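Local coordinates for protein dermonecrotic toxin (Pasteurella multocida, PDB 2EBF) that acts as a dermonecrotic, osteolytic toxin and potent mitogen that induces bone resorption and is associated with severe atrophic rhinitis in pigs, at residues V183-Y191 and E306-F315; H265-S273 and H462-F470. All coordinates share one frame; numbering follows the deposited sequence.

Interaction 1: residues V183-Y191 and E306-F315; sequences VISAPFRGY and EQAFATRNFF. With GLC (alpha-D-glucopyranose), chain B; GLC (alpha-D-glucopyranose), chain C.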
loop_
_atom_site.group_PDB
_atom_site.type_symbol
_atom_site.label_atom_id
_atom_site.label_comp_id
_atom_site.label_asym_id
_atom_site.label_seq_id
_atom_site.Cartn_x
_atom_site.Cartn_y
_atom_site.Cartn_z
ATOM N N VAL A 183 -10.097 11.528 -4.639
ATOM C CA VAL A 183 -9.057 12.064 -5.507
ATOM C C VAL A 183 -8.830 11.115 -6.685
ATOM O O VAL A 183 -9.015 11.500 -7.839
ATOM C CB VAL A 183 -7.749 12.340 -4.735
ATOM C CG1 VAL A 183 -6.611 12.714 -5.686
ATOM C CG2 VAL A 183 -7.978 13.439 -3.691
ATOM N N ILE A 184 -8.466 9.871 -6.385
ATOM C CA ILE A 184 -8.089 8.906 -7.422
ATOM C C ILE A 184 -9.203 8.704 -8.451
ATOM O O ILE A 184 -8.933 8.594 -9.652
ATOM C CB ILE A 184 -7.688 7.523 -6.816
ATOM C CG1 ILE A 184 -6.596 7.668 -5.752
ATOM C CG2 ILE A 184 -7.238 6.552 -7.922
ATOM C CD1 ILE A 184 -6.370 6.398 -4.911
ATOM N N SER A 185 -10.453 8.653 -7.988
ATOM C CA SER A 185 -11.560 8.338 -8.883
ATOM C C SER A 185 -12.148 9.552 -9.609
ATOM O O SER A 185 -13.091 9.408 -10.383
ATOM C CB SER A 185 -12.679 7.621 -8.120
ATOM O OG SER A 185 -13.327 8.516 -7.226
ATOM N N ALA A 186 -11.612 10.738 -9.347
ATOM C CA ALA A 186 -12.177 11.968 -9.897
ATOM C C ALA A 186 -11.514 12.350 -11.223
ATOM O O ALA A 186 -10.291 12.457 -11.293
ATOM C CB ALA A 186 -12.042 13.111 -8.881
ATOM N N PRO A 187 -12.321 12.561 -12.284
ATOM C CA PRO A 187 -11.764 13.130 -13.521
ATOM C C PRO A 187 -11.103 14.465 -13.200
ATOM O O PRO A 187 -11.737 15.337 -12.610
ATOM C CB PRO A 187 -12.994 13.332 -14.407
ATOM C CG PRO A 187 -13.996 12.303 -13.891
ATOM C CD PRO A 187 -13.765 12.284 -12.400
ATOM N N PHE A 188 -9.830 14.597 -13.553
ATOM C CA PHE A 188 -9.027 15.749 -13.145
ATOM C C PHE A 188 -9.504 17.027 -13.830
ATOM O O PHE A 188 -9.694 17.050 -15.043
ATOM C CB PHE A 188 -7.550 15.501 -13.454
ATOM C CG PHE A 188 -6.642 16.647 -13.077
ATOM C CD1 PHE A 188 -6.136 17.492 -14.057
ATOM C CD2 PHE A 188 -6.301 16.881 -11.748
ATOM C CE1 PHE A 188 -5.295 18.555 -13.733
ATOM C CE2 PHE A 188 -5.452 17.946 -11.399
ATOM C CZ PHE A 188 -4.950 18.784 -12.397
ATOM N N ARG A 189 -9.704 18.081 -13.040
ATOM C CA ARG A 189 -10.192 19.350 -13.582
ATOM C C ARG A 189 -9.371 20.527 -13.056
ATOM O O ARG A 189 -9.795 21.672 -13.149
ATOM C CB ARG A 189 -11.674 19.549 -13.235
ATOM C CG ARG A 189 -12.626 18.477 -13.792
ATOM C CD ARG A 189 -12.987 18.739 -15.237
ATOM N NE ARG A 189 -13.878 17.715 -15.788
ATOM C CZ ARG A 189 -13.476 16.611 -16.418
ATOM N NH1 ARG A 189 -12.183 16.356 -16.589
ATOM N NH2 ARG A 189 -14.374 15.755 -16.877
ATOM N N GLY A 190 -8.201 20.232 -12.502
ATOM C CA GLY A 190 -7.374 21.245 -11.859
ATOM C C GLY A 190 -6.406 21.925 -12.801
ATOM O O GLY A 190 -6.676 22.061 -14.001
ATOM N N TYR A 191 -5.264 22.330 -12.251
ATOM C CA TYR A 191 -4.319 23.198 -12.941
ATOM C C TYR A 191 -3.120 22.435 -13.499
ATOM O O TYR A 191 -2.432 21.730 -12.772
ATOM C CB TYR A 191 -3.859 24.301 -11.978
ATOM C CG TYR A 191 -2.886 25.310 -12.546
ATOM C CD1 TYR A 191 -3.313 26.302 -13.424
ATOM C CD2 TYR A 191 -1.542 25.296 -12.173
ATOM C CE1 TYR A 191 -2.421 27.240 -13.938
ATOM C CE2 TYR A 191 -0.647 26.225 -12.673
ATOM C CZ TYR A 191 -1.090 27.196 -13.554
ATOM O OH TYR A 191 -0.200 28.122 -14.057
ATOM N N GLU A 306 -9.590 18.607 -4.572
ATOM C CA GLU A 306 -8.399 18.341 -5.366
ATOM C C GLU A 306 -8.733 18.258 -6.854
ATOM O O GLU A 306 -7.981 18.758 -7.682
ATOM C CB GLU A 306 -7.716 17.061 -4.885
ATOM C CG GLU A 306 -7.196 17.155 -3.449
ATOM C CD GLU A 306 -8.218 16.731 -2.403
ATOM O OE1 GLU A 306 -9.371 16.411 -2.768
ATOM O OE2 GLU A 306 -7.855 16.708 -1.210
ATOM N N GLN A 307 -9.864 17.628 -7.180
ATOM C CA GLN A 307 -10.354 17.556 -8.563
ATOM C C GLN A 307 -10.433 18.942 -9.204
ATOM O O GLN A 307 -10.104 19.118 -10.377
ATOM C CB GLN A 307 -11.740 16.897 -8.614
ATOM C CG GLN A 307 -12.300 16.788 -10.033
ATOM C CD GLN A 307 -13.693 16.203 -10.100
ATOM O OE1 GLN A 307 -14.077 15.602 -11.109
ATOM N NE2 GLN A 307 -14.459 16.371 -9.035
ATOM N N ALA A 308 -10.857 19.923 -8.410
ATOM C CA ALA A 308 -11.070 21.283 -8.881
ATOM C C ALA A 308 -9.795 22.127 -8.917
ATOM O O ALA A 308 -9.591 22.901 -9.861
ATOM C CB ALA A 308 -12.133 21.974 -8.013
ATOM N N PHE A 309 -8.939 21.971 -7.904
ATOM C CA PHE A 309 -7.874 22.951 -7.646
ATOM C C PHE A 309 -6.431 22.445 -7.654
ATOM O O PHE A 309 -5.500 23.246 -7.797
ATOM C CB PHE A 309 -8.110 23.651 -6.307
ATOM C CG PHE A 309 -9.467 24.284 -6.165
ATOM C CD1 PHE A 309 -10.225 24.060 -5.016
ATOM C CD2 PHE A 309 -9.979 25.117 -7.156
ATOM C CE1 PHE A 309 -11.474 24.649 -4.852
ATOM C CE2 PHE A 309 -11.232 25.712 -7.010
ATOM C CZ PHE A 309 -11.981 25.481 -5.854
ATOM N N ALA A 310 -6.231 21.140 -7.479
ATOM C CA ALA A 310 -4.877 20.608 -7.385
ATOM C C ALA A 310 -4.089 20.886 -8.661
ATOM O O ALA A 310 -4.653 20.884 -9.759
ATOM C CB ALA A 310 -4.898 19.103 -7.072
ATOM N N THR A 311 -2.793 21.154 -8.519
ATOM C CA THR A 311 -1.909 21.084 -9.669
ATOM C C THR A 311 -1.877 19.627 -10.102
ATOM O O THR A 311 -2.035 18.738 -9.264
ATOM C CB THR A 311 -0.478 21.530 -9.329
ATOM O OG1 THR A 311 0.323 21.505 -10.517
ATOM C CG2 THR A 311 0.143 20.622 -8.319
ATOM N N ARG A 312 -1.675 19.373 -11.391
ATOM C CA ARG A 312 -1.622 17.984 -11.862
ATOM C C ARG A 312 -0.517 17.218 -11.149
ATOM O O ARG A 312 -0.651 16.029 -10.872
ATOM C CB ARG A 312 -1.449 17.900 -13.380
ATOM C CG ARG A 312 -1.253 16.461 -13.898
ATOM C CD ARG A 312 -2.311 15.485 -13.357
ATOM N NE ARG A 312 -3.414 15.372 -14.285
ATOM C CZ ARG A 312 -3.780 14.262 -14.928
ATOM N NH1 ARG A 312 -3.178 13.094 -14.720
ATOM N NH2 ARG A 312 -4.792 14.335 -15.771
ATOM N N ASN A 313 0.565 17.917 -10.835
ATOM C CA ASN A 313 1.694 17.317 -10.149
ATOM C C ASN A 313 1.371 16.840 -8.740
ATOM O O ASN A 313 1.757 15.736 -8.347
ATOM C CB ASN A 313 2.840 18.314 -10.098
ATOM C CG ASN A 313 4.075 17.794 -10.772
ATOM O OD1 ASN A 313 5.026 17.354 -10.104
ATOM N ND2 ASN A 313 4.068 17.802 -12.109
ATOM N N PHE A 314 0.681 17.689 -7.974
ATOM C CA PHE A 314 0.257 17.355 -6.619
ATOM C C PHE A 314 -0.790 16.246 -6.674
ATOM O O PHE A 314 -0.759 15.312 -5.876
ATOM C CB PHE A 314 -0.311 18.593 -5.911
ATOM C CG PHE A 314 -0.839 18.320 -4.530
ATOM C CD1 PHE A 314 0.027 18.039 -3.483
ATOM C CD2 PHE A 314 -2.204 18.353 -4.277
ATOM C CE1 PHE A 314 -0.463 17.789 -2.193
ATOM C CE2 PHE A 314 -2.702 18.100 -2.995
ATOM C CZ PHE A 314 -1.829 17.821 -1.957
ATOM N N PHE A 315 -1.707 16.369 -7.627
ATOM C CA PHE A 315 -2.731 15.352 -7.867
ATOM C C PHE A 315 -2.094 13.970 -8.086
ATOM O O PHE A 315 -2.413 13.024 -7.373
ATOM C CB PHE A 315 -3.606 15.766 -9.060
ATOM C CG PHE A 315 -4.780 14.854 -9.306
ATOM C CD1 PHE A 315 -6.016 15.105 -8.701
ATOM C CD2 PHE A 315 -4.658 13.756 -10.153
ATOM C CE1 PHE A 315 -7.119 14.252 -8.941
ATOM C CE2 PHE A 315 -5.760 12.894 -10.392
ATOM C CZ PHE A 315 -6.978 13.162 -9.787
HETATM C C1 GLC B . -9.179 19.353 -17.338
HETATM C C2 GLC B . -10.115 18.727 -18.372
HETATM C C3 GLC B . -10.736 19.807 -19.256
HETATM C C4 GLC B . -11.427 20.879 -18.405
HETATM C C5 GLC B . -10.517 21.408 -17.297
HETATM C C6 GLC B . -11.339 22.223 -16.306
HETATM O O2 GLC B . -9.406 17.762 -19.165
HETATM O O3 GLC B . -11.682 19.201 -20.141
HETATM O O4 GLC B . -11.823 21.982 -19.234
HETATM O O5 GLC B . -9.862 20.357 -16.577
HETATM O O6 GLC B . -10.462 22.911 -15.408
HETATM C C1 GLC C . -6.911 20.065 -17.107
HETATM C C2 GLC C . -5.978 21.139 -17.676
HETATM C C3 GLC C . -5.330 20.648 -18.974
HETATM C C4 GLC C . -4.629 19.301 -18.760
HETATM C C5 GLC C . -5.556 18.268 -18.093
HETATM C C6 GLC C . -4.805 16.997 -17.680
HETATM O O1 GLC C . -8.022 19.885 -17.989
HETATM O O2 GLC C . -6.684 22.371 -17.907
HETATM O O3 GLC C . -4.378 21.615 -19.427
HETATM O O4 GLC C . -4.124 18.818 -20.008
HETATM O O5 GLC C . -6.208 18.817 -16.935
HETATM O O6 GLC C . -3.876 17.245 -16.608
#

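Interaction 2: residues H265-S273 and H462-F470; sequences HSYEEMFYS and HSDNSVPPF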
loop_
_atom_site.group_PDB
_atom_site.type_symbol
_atom_site.label_atom_id
_atom_site.label_comp_id
_atom_site.label_asym_id
_atom_site.label_seq_id
_atom_site.Cartn_x
_atom_site.Cartn_y
_atom_site.Cartn_z
ATOM N N HIS A 265 -1.163 25.439 1.631
ATOM C CA HIS A 265 -1.771 24.711 2.747
ATOM C C HIS A 265 -2.675 23.635 2.193
ATOM O O HIS A 265 -3.471 23.894 1.297
ATOM C CB HIS A 265 -2.613 25.625 3.634
ATOM C CG HIS A 265 -1.891 26.839 4.121
ATOM N ND1 HIS A 265 -1.289 26.895 5.359
ATOM C CD2 HIS A 265 -1.686 28.046 3.545
ATOM C CE1 HIS A 265 -0.738 28.085 5.524
ATOM N NE2 HIS A 265 -0.966 28.802 4.438
ATOM N N SER A 266 -2.575 22.432 2.743
ATOM C CA SER A 266 -3.395 21.332 2.265
ATOM C C SER A 266 -4.854 21.535 2.662
ATOM O O SER A 266 -5.157 22.190 3.668
ATOM C CB SER A 266 -2.864 19.999 2.797
ATOM O OG SER A 266 -3.079 19.884 4.193
ATOM N N TYR A 267 -5.751 20.989 1.849
ATOM C CA TYR A 267 -7.180 20.998 2.123
ATOM C C TYR A 267 -7.481 20.662 3.583
ATOM O O TYR A 267 -8.221 21.382 4.255
ATOM C CB TYR A 267 -7.881 19.993 1.202
ATOM C CG TYR A 267 -9.356 19.818 1.471
ATOM C CD1 TYR A 267 -9.908 18.550 1.622
ATOM C CD2 TYR A 267 -10.201 20.919 1.566
ATOM C CE1 TYR A 267 -11.269 18.385 1.860
ATOM C CE2 TYR A 267 -11.555 20.769 1.807
ATOM C CZ TYR A 267 -12.085 19.510 1.955
ATOM O OH TYR A 267 -13.434 19.374 2.197
ATOM N N GLU A 268 -6.889 19.572 4.065
ATOM C CA GLU A 268 -7.160 19.065 5.411
ATOM C C GLU A 268 -6.596 19.962 6.502
ATOM O O GLU A 268 -7.207 20.113 7.565
ATOM C CB GLU A 268 -6.617 17.643 5.568
ATOM C CG GLU A 268 -7.339 16.604 4.715
ATOM C CD GLU A 268 -6.643 16.326 3.391
ATOM O OE1 GLU A 268 -5.709 17.077 3.019
ATOM O OE2 GLU A 268 -7.033 15.341 2.724
ATOM N N GLU A 269 -5.433 20.548 6.240
ATOM C CA GLU A 269 -4.849 21.510 7.162
ATOM C C GLU A 269 -5.796 22.693 7.370
ATOM O O GLU A 269 -6.063 23.104 8.504
ATOM C CB GLU A 269 -3.504 22.007 6.646
ATOM C CG GLU A 269 -2.944 23.161 7.470
ATOM C CD GLU A 269 -1.668 23.728 6.913
ATOM O OE1 GLU A 269 -1.241 24.796 7.392
ATOM O OE2 GLU A 269 -1.082 23.118 5.999
ATOM N N MET A 270 -6.305 23.232 6.266
ATOM C CA MET A 270 -7.231 24.352 6.327
ATOM C C MET A 270 -8.538 23.977 7.015
ATOM O O MET A 270 -9.033 24.732 7.852
ATOM C CB MET A 270 -7.505 24.893 4.930
ATOM C CG MET A 270 -6.292 25.501 4.287
ATOM S SD MET A 270 -6.772 26.425 2.826
ATOM C CE MET A 270 -5.201 27.141 2.370
ATOM N N PHE A 271 -9.078 22.809 6.679
ATOM C CA PHE A 271 -10.350 22.354 7.236
ATOM C C PHE A 271 -10.338 22.251 8.762
ATOM O O PHE A 271 -11.324 22.597 9.417
ATOM C CB PHE A 271 -10.758 21.011 6.636
ATOM C CG PHE A 271 -12.073 20.491 7.145
ATOM C CD1 PHE A 271 -13.256 20.777 6.469
ATOM C CD2 PHE A 271 -12.132 19.719 8.301
ATOM C CE1 PHE A 271 -14.477 20.298 6.934
ATOM C CE2 PHE A 271 -13.351 19.235 8.778
ATOM C CZ PHE A 271 -14.527 19.527 8.087
ATOM N N TYR A 272 -9.229 21.769 9.317
ATOM C CA TYR A 272 -9.133 21.550 10.765
ATOM C C TYR A 272 -8.622 22.760 11.547
ATOM O O TYR A 272 -8.689 22.776 12.775
ATOM C CB TYR A 272 -8.313 20.284 11.072
ATOM C CG TYR A 272 -9.110 19.017 10.853
ATOM C CD1 TYR A 272 -8.816 18.142 9.797
ATOM C CD2 TYR A 272 -10.189 18.711 11.681
ATOM C CE1 TYR A 272 -9.575 16.983 9.597
ATOM C CE2 TYR A 272 -10.950 17.564 11.484
ATOM C CZ TYR A 272 -10.640 16.706 10.445
ATOM O OH TYR A 272 -11.406 15.576 10.282
ATOM N N SER A 273 -8.135 23.773 10.838
ATOM C CA SER A 273 -7.676 25.005 11.473
ATOM C C SER A 273 -8.570 26.219 11.174
ATOM O O SER A 273 -8.366 27.291 11.747
ATOM C CB SER A 273 -6.210 25.302 11.106
ATOM O OG SER A 273 -6.048 25.482 9.706
ATOM N N HIS A 462 -2.421 11.793 11.015
ATOM C CA HIS A 462 -1.813 12.092 9.727
ATOM C C HIS A 462 -2.901 12.765 8.895
ATOM O O HIS A 462 -3.975 12.186 8.696
ATOM C CB HIS A 462 -1.312 10.795 9.078
ATOM C CG HIS A 462 -0.622 10.989 7.760
ATOM N ND1 HIS A 462 0.641 11.533 7.649
ATOM C CD2 HIS A 462 -1.012 10.685 6.498
ATOM C CE1 HIS A 462 0.995 11.565 6.377
ATOM N NE2 HIS A 462 0.008 11.056 5.656
ATOM N N SER A 463 -2.631 13.980 8.421
ATOM C CA SER A 463 -3.686 14.830 7.843
ATOM C C SER A 463 -4.299 14.374 6.516
ATOM O O SER A 463 -5.457 14.685 6.226
ATOM C CB SER A 463 -3.225 16.293 7.740
ATOM O OG SER A 463 -2.364 16.486 6.637
ATOM N N ASP A 464 -3.555 13.630 5.707
ATOM C CA ASP A 464 -4.070 13.296 4.380
ATOM C C ASP A 464 -5.305 12.402 4.494
ATOM O O ASP A 464 -5.278 11.397 5.214
ATOM C CB ASP A 464 -2.983 12.633 3.522
ATOM C CG ASP A 464 -3.466 12.304 2.127
ATOM O OD1 ASP A 464 -3.245 11.157 1.689
ATOM O OD2 ASP A 464 -4.075 13.178 1.466
ATOM N N ASN A 465 -6.377 12.776 3.793
ATOM C CA ASN A 465 -7.617 11.975 3.728
ATOM C C ASN A 465 -8.402 11.978 5.052
ATOM O O ASN A 465 -9.203 11.072 5.322
ATOM C CB ASN A 465 -7.309 10.538 3.264
ATOM C CG ASN A 465 -8.436 9.915 2.437
ATOM O OD1 ASN A 465 -8.396 8.716 2.105
ATOM N ND2 ASN A 465 -9.429 10.716 2.085
ATOM N N SER A 466 -8.175 13.014 5.866
ATOM C CA SER A 466 -8.734 13.082 7.225
ATOM C C SER A 466 -10.051 13.850 7.373
ATOM O O SER A 466 -10.627 13.884 8.470
ATOM C CB SER A 466 -7.696 13.658 8.188
ATOM O OG SER A 466 -7.388 14.997 7.853
ATOM N N VAL A 467 -10.530 14.451 6.285
ATOM C CA VAL A 467 -11.758 15.254 6.312
ATOM C C VAL A 467 -12.984 14.377 6.031
ATOM O O VAL A 467 -12.976 13.582 5.091
ATOM C CB VAL A 467 -11.668 16.444 5.316
ATOM C CG1 VAL A 467 -13.007 17.196 5.188
ATOM C CG2 VAL A 467 -10.575 17.399 5.748
ATOM N N PRO A 468 -14.040 14.502 6.860
ATOM C CA PRO A 468 -15.287 13.770 6.612
ATOM C C PRO A 468 -15.941 14.161 5.267
ATOM O O PRO A 468 -15.568 15.179 4.682
ATOM C CB PRO A 468 -16.166 14.154 7.813
ATOM C CG PRO A 468 -15.572 15.421 8.331
ATOM C CD PRO A 468 -14.112 15.318 8.085
ATOM N N PRO A 469 -16.917 13.369 4.778
ATOM C CA PRO A 469 -17.534 12.220 5.435
ATOM C C PRO A 469 -16.713 10.938 5.348
ATOM O O PRO A 469 -16.100 10.651 4.313
ATOM C CB PRO A 469 -18.855 12.058 4.685
ATOM C CG PRO A 469 -18.588 12.594 3.326
ATOM C CD PRO A 469 -17.493 13.614 3.442
ATOM N N PHE A 470 -16.708 10.187 6.446
ATOM C CA PHE A 470 -16.150 8.843 6.472
ATOM C C PHE A 470 -17.269 7.833 6.197
ATOM O O PHE A 470 -17.508 6.919 6.986
ATOM C CB PHE A 470 -15.476 8.575 7.823
ATOM C CG PHE A 470 -14.122 9.220 7.971
ATOM C CD1 PHE A 470 -12.961 8.511 7.658
ATOM C CD2 PHE A 470 -14.003 10.533 8.419
ATOM C CE1 PHE A 470 -11.694 9.113 7.792
ATOM C CE2 PHE A 470 -12.748 11.136 8.558
ATOM C CZ PHE A 470 -11.595 10.424 8.240
HETATM O O HOH W 1 -3.190 17.191 4.281
HETATM O O HOH W 2 -9.645 14.484 3.406
HETATM O O HOH W 3 -4.133 16.125 1.120
#

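Interaction 1: residues V183-Y191 and E306-F315
In the glycan pocket of the toxin's C-terminal region, F188 and R312 meet beside a bound glucose, and R189 and G190 of the same pocket lie against the helix end at Q307-A310. The F188 ring is sandwiched. R312 lays its CD over one face, a CH-pi contact 4.2 Å from the ring centroid, and its guanidinium adds an off-centre cation-pi contact; a chain bent at chi2 (50°) and chi3 (94°) folds it there. Over the centre of the opposite face lies the backbone N of G190. R312 NH2 also forms a salt bridge with E100. F188 turns its edge to the face of F315 in a T-shaped pair, planes at 62°, while O5 of the chain C glucose comes to the ring edge, 3.2 Å from CD1. Deeper in, V183 CG1 packs on F315 CE1 at 3.6 Å. Backbone bonds fix the loop: R189 N to Q307 O (2.9 Å), Y191 N to A310 O (2.9 Å) and R312 N to Y191 O (2.8 Å). The last two make the single beta bridge of Y191 with T311, the N-cap residue of helix 312-333. A loop and two helix ends thus build this side of the glycan pocket, where R189 O accepts from O6 of the chain B glucose at 2.7 Å.

Interaction 2: residues H265-S273 and H462-F470
The torsions of E268 and V467 bring the two side chains together, CG of E268 against CG2 of V467 at 3.5 Å. CG of E268 stands anti to its carbonyl carbon (chi1 -67°), and a bend at chi2 (96°) then carries the carboxylate over the S463-S466 turn; V467, with CG1 anti to the backbone N (chi1 173°), splays its two methyls across the helix 267-273. OE2 of E268 accepts a hydrogen bond from N465 N at 2.9 Å, the donor arriving from above the carboxylate plane. N465 is the third residue of a type II beta turn, so the glutamate grips the turn at its backbone. Water extends this grip: one molecule joins E268 OE1 to both S266 OG and S463 OG, another links OE2 to V467 N, and a third runs from OE1 to D464 OD2. S463 OG also hydrogen-bonds D408. D464 OD2 lies 3.9 Å from E268 OE2, but its carboxylate also forms a salt bridge with R322 and a hydrogen bond with Y478.

On the apolar side, V467 CG1 sits 3.7 Å from the centroid of the F271 ring, directly over its face, and also touches OH of Y267. The Y272 hydroxyl donates to S466 O at 2.6 Å, and P468 CD lies 3.5 Å from that OH. S466 OG, donating to S463 O within the turn, approaches the edge of the Y272 ring.

The chemistry implies a hydrated carboxylate beside an aliphatic-aromatic patch. Acidic neighbours D464 and E306 would probably raise the proton affinity of E268, which the waters, N465 N-H and, through D464, R322 may offset.

Overall arrangement
Both contacts join sequence-distant parts of the C2 region, and their segments alternate along the chain. Interaction 1 is the more buried and has two glucose units against it; interaction 2 is partly buried, with water inside and P468 exposed. Their centres lie 16 Å apart, and they touch where the carboxylates of E306 and E268 come close and E306 packs on Y267. Helix 312-333 serves both: interaction 1 includes its first turn, while R322 farther along pairs with D464 of interaction 2. The chemistry differs accordingly, with a T-shaped ring pair, an arginine and main-chain bonds in 183-191/306-315, against a water-bridged carboxylate and a valine lying over a phenylalanine ring in 265-273/462-470.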